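Local coordinates for protein MymaA.19257.a.B3 (PDB 6Q10) that is of unknown function but is probably a secreted or membrane-tethered mycobacterial protein whose soluble part, the piece studied here, carries a LytR_C-family domain, at residues Trp92-Cys97 against Thr119-Asn124. Residues are numbered along the deposited sequence; the frame is centred on the assembly and turned at random.
Sequences WLVAPC and TTLAHN
Val94 and Ala122 meet where the C-terminal end of helix 85-94 runs against the extended loop that leads from strand 110-114 to helix 125-132. The join is made by one backbone hydrogen bond: Ala122 N donates to Val94 O at 2.8 Å, and with 177° at the hydrogen the bond is almost perfectly straight. The same oxygen is approached by Leu121 CA, 3.4 Å from Val94 O, a CA-H...O contact bent to 125° at the hydrogen, and by Ala122 CB, 3.6 Å from Val94 O, so two consecutive loop residues meet one oxygen.

Apolar side chains flank this polar link. The methyl of Ala122 points at the helix end and lies against the ring of Pro96, with Ala122 CB 3.6 Å from Pro96 CD and CG slightly farther off. The side chains of Val94 and Leu121 pass each other at a slant, touching through Val94 CG2 and Leu121 CD2 at 4.0 Å. Val94 sets its other methyl, CG1, opposite its own carbonyl carbon (chi1 -67°), and from there CG1 comes within 3.8 Å of Ala122 O. Beyond the pair, Leu51 of helix 43-54 touches both Val94 and Leu121, while Leu131 and Ile127 of helix 125-132 touch Val94 and Ala122 respectively. Asn124, the N-cap residue of helix 125-132, accepts a hydrogen bond from Ile127 N through OD1.

The Val94 carbonyl, near the end of helix 85-94, is thus satisfied by a loop amide and flanked by apolar side chains in a partly buried setting, a directional bond consistent with holding the loop in register with the helix end, beside helices 43-54 and 125-132.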
loop_
_atom_site.group_PDB
_atom_site.type_symbol
_atom_site.label_atom_id
_atom_site.label_comp_id
_atom_site.label_asym_id
_atom_site.label_seq_id
_atom_site.Cartn_x
_atom_site.Cartn_y
_atom_site.Cartn_z
ATOM N N TRP A 92 -2.578 0.652 1.684
ATOM C CA TRP A 92 -3.732 -0.192 1.385
ATOM C C TRP A 92 -4.966 0.611 0.991
ATOM O O TRP A 92 -5.852 0.087 0.314
ATOM C CB TRP A 92 -4.000 -1.077 2.621
ATOM C CG TRP A 92 -4.876 -2.268 2.435
ATOM C CD1 TRP A 92 -4.919 -3.117 1.372
ATOM C CD2 TRP A 92 -5.825 -2.753 3.388
ATOM N NE1 TRP A 92 -5.843 -4.121 1.619
ATOM C CE2 TRP A 92 -6.424 -3.898 2.843
ATOM C CE3 TRP A 92 -6.243 -2.298 4.641
ATOM C CZ2 TRP A 92 -7.417 -4.614 3.530
ATOM C CZ3 TRP A 92 -7.221 -3.019 5.319
ATOM C CH2 TRP A 92 -7.781 -4.157 4.759
ATOM N N LEU A 93 -5.048 1.876 1.419
ATOM C CA LEU A 93 -6.132 2.743 0.976
ATOM C C LEU A 93 -6.156 2.890 -0.536
ATOM O O LEU A 93 -7.227 2.929 -1.147
ATOM C CB LEU A 93 -5.970 4.127 1.611
ATOM C CG LEU A 93 -6.175 4.140 3.112
ATOM C CD1 LEU A 93 -5.707 5.506 3.631
ATOM C CD2 LEU A 93 -7.652 3.905 3.486
ATOM N N VAL A 94 -4.975 3.029 -1.157
ATOM C CA VAL A 94 -4.910 3.296 -2.586
ATOM C C VAL A 94 -4.583 2.035 -3.383
ATOM O O VAL A 94 -4.681 2.060 -4.617
ATOM C CB VAL A 94 -3.921 4.439 -2.895
ATOM C CG1 VAL A 94 -4.478 5.764 -2.313
ATOM C CG2 VAL A 94 -2.518 4.152 -2.324
ATOM N N ALA A 95 -4.247 0.933 -2.717
ATOM C CA ALA A 95 -4.100 -0.376 -3.369
ATOM C C ALA A 95 -4.943 -1.394 -2.607
ATOM O O ALA A 95 -4.422 -2.350 -2.021
ATOM C CB ALA A 95 -2.631 -0.793 -3.400
ATOM N N PRO A 96 -6.262 -1.201 -2.566
ATOM C CA PRO A 96 -7.080 -1.962 -1.611
ATOM C C PRO A 96 -7.256 -3.424 -1.951
ATOM O O PRO A 96 -7.759 -4.175 -1.092
ATOM C CB PRO A 96 -8.430 -1.223 -1.652
ATOM C CG PRO A 96 -8.475 -0.602 -3.048
ATOM C CD PRO A 96 -7.032 -0.168 -3.272
ATOM N N CYS A 97 -6.924 -3.863 -3.169
ATOM C CA CYS A 97 -7.185 -5.250 -3.534
ATOM C C CYS A 97 -5.912 -6.080 -3.543
ATOM O O CYS A 97 -5.885 -7.171 -4.115
ATOM C CB CYS A 97 -7.934 -5.308 -4.863
ATOM S SG CYS A 97 -9.588 -4.510 -4.651
ATOM N N THR A 119 -3.549 -2.106 -12.251
ATOM C CA THR A 119 -3.662 -1.073 -13.279
ATOM C C THR A 119 -3.273 0.281 -12.702
ATOM O O THR A 119 -2.171 0.764 -12.980
ATOM C CB THR A 119 -5.063 -1.042 -13.896
ATOM O OG1 THR A 119 -6.049 -0.967 -12.857
ATOM C CG2 THR A 119 -5.310 -2.270 -14.776
ATOM N N THR A 120 -4.116 0.885 -11.861
ATOM C CA THR A 120 -3.862 2.194 -11.290
ATOM C C THR A 120 -4.180 2.178 -9.795
ATOM O O THR A 120 -4.862 1.280 -9.290
ATOM C CB THR A 120 -4.717 3.277 -11.973
ATOM O OG1 THR A 120 -6.097 3.003 -11.723
ATOM C CG2 THR A 120 -4.489 3.291 -13.475
ATOM N N LEU A 121 -3.647 3.167 -9.082
ATOM C CA LEU A 121 -4.073 3.387 -7.706
ATOM C C LEU A 121 -5.570 3.693 -7.657
ATOM O O LEU A 121 -6.152 4.256 -8.593
ATOM C CB LEU A 121 -3.299 4.548 -7.082
ATOM C CG LEU A 121 -1.782 4.379 -6.970
ATOM C CD1 LEU A 121 -1.229 5.656 -6.398
ATOM C CD2 LEU A 121 -1.490 3.201 -6.072
ATOM N N ALA A 122 -6.189 3.305 -6.551
ATOM C CA ALA A 122 -7.607 3.550 -6.358
ATOM C C ALA A 122 -7.831 4.967 -5.871
ATOM O O ALA A 122 -7.030 5.512 -5.105
ATOM C CB ALA A 122 -8.200 2.570 -5.343
ATOM N N HIS A 123 -8.943 5.551 -6.304
ATOM C CA HIS A 123 -9.331 6.856 -5.795
ATOM C C HIS A 123 -10.833 7.020 -5.936
ATOM O O HIS A 123 -11.442 6.563 -6.912
ATOM C CB HIS A 123 -8.591 7.998 -6.509
ATOM C CG HIS A 123 -9.088 8.275 -7.892
ATOM N ND1 HIS A 123 -10.057 9.220 -8.157
ATOM C CD2 HIS A 123 -8.748 7.739 -9.087
ATOM C CE1 HIS A 123 -10.295 9.253 -9.456
ATOM N NE2 HIS A 123 -9.515 8.364 -10.044
ATOM N N ASN A 124 -11.414 7.668 -4.946
ATOM C CA ASN A 124 -12.829 7.994 -4.939
ATOM C C ASN A 124 -12.997 9.019 -3.827
ATOM O O ASN A 124 -12.020 9.394 -3.180
ATOM C CB ASN A 124 -13.716 6.754 -4.768
ATOM C CG ASN A 124 -13.431 5.989 -3.493
ATOM O OD1 ASN A 124 -13.213 6.567 -2.428
ATOM N ND2 ASN A 124 -13.406 4.665 -3.603
#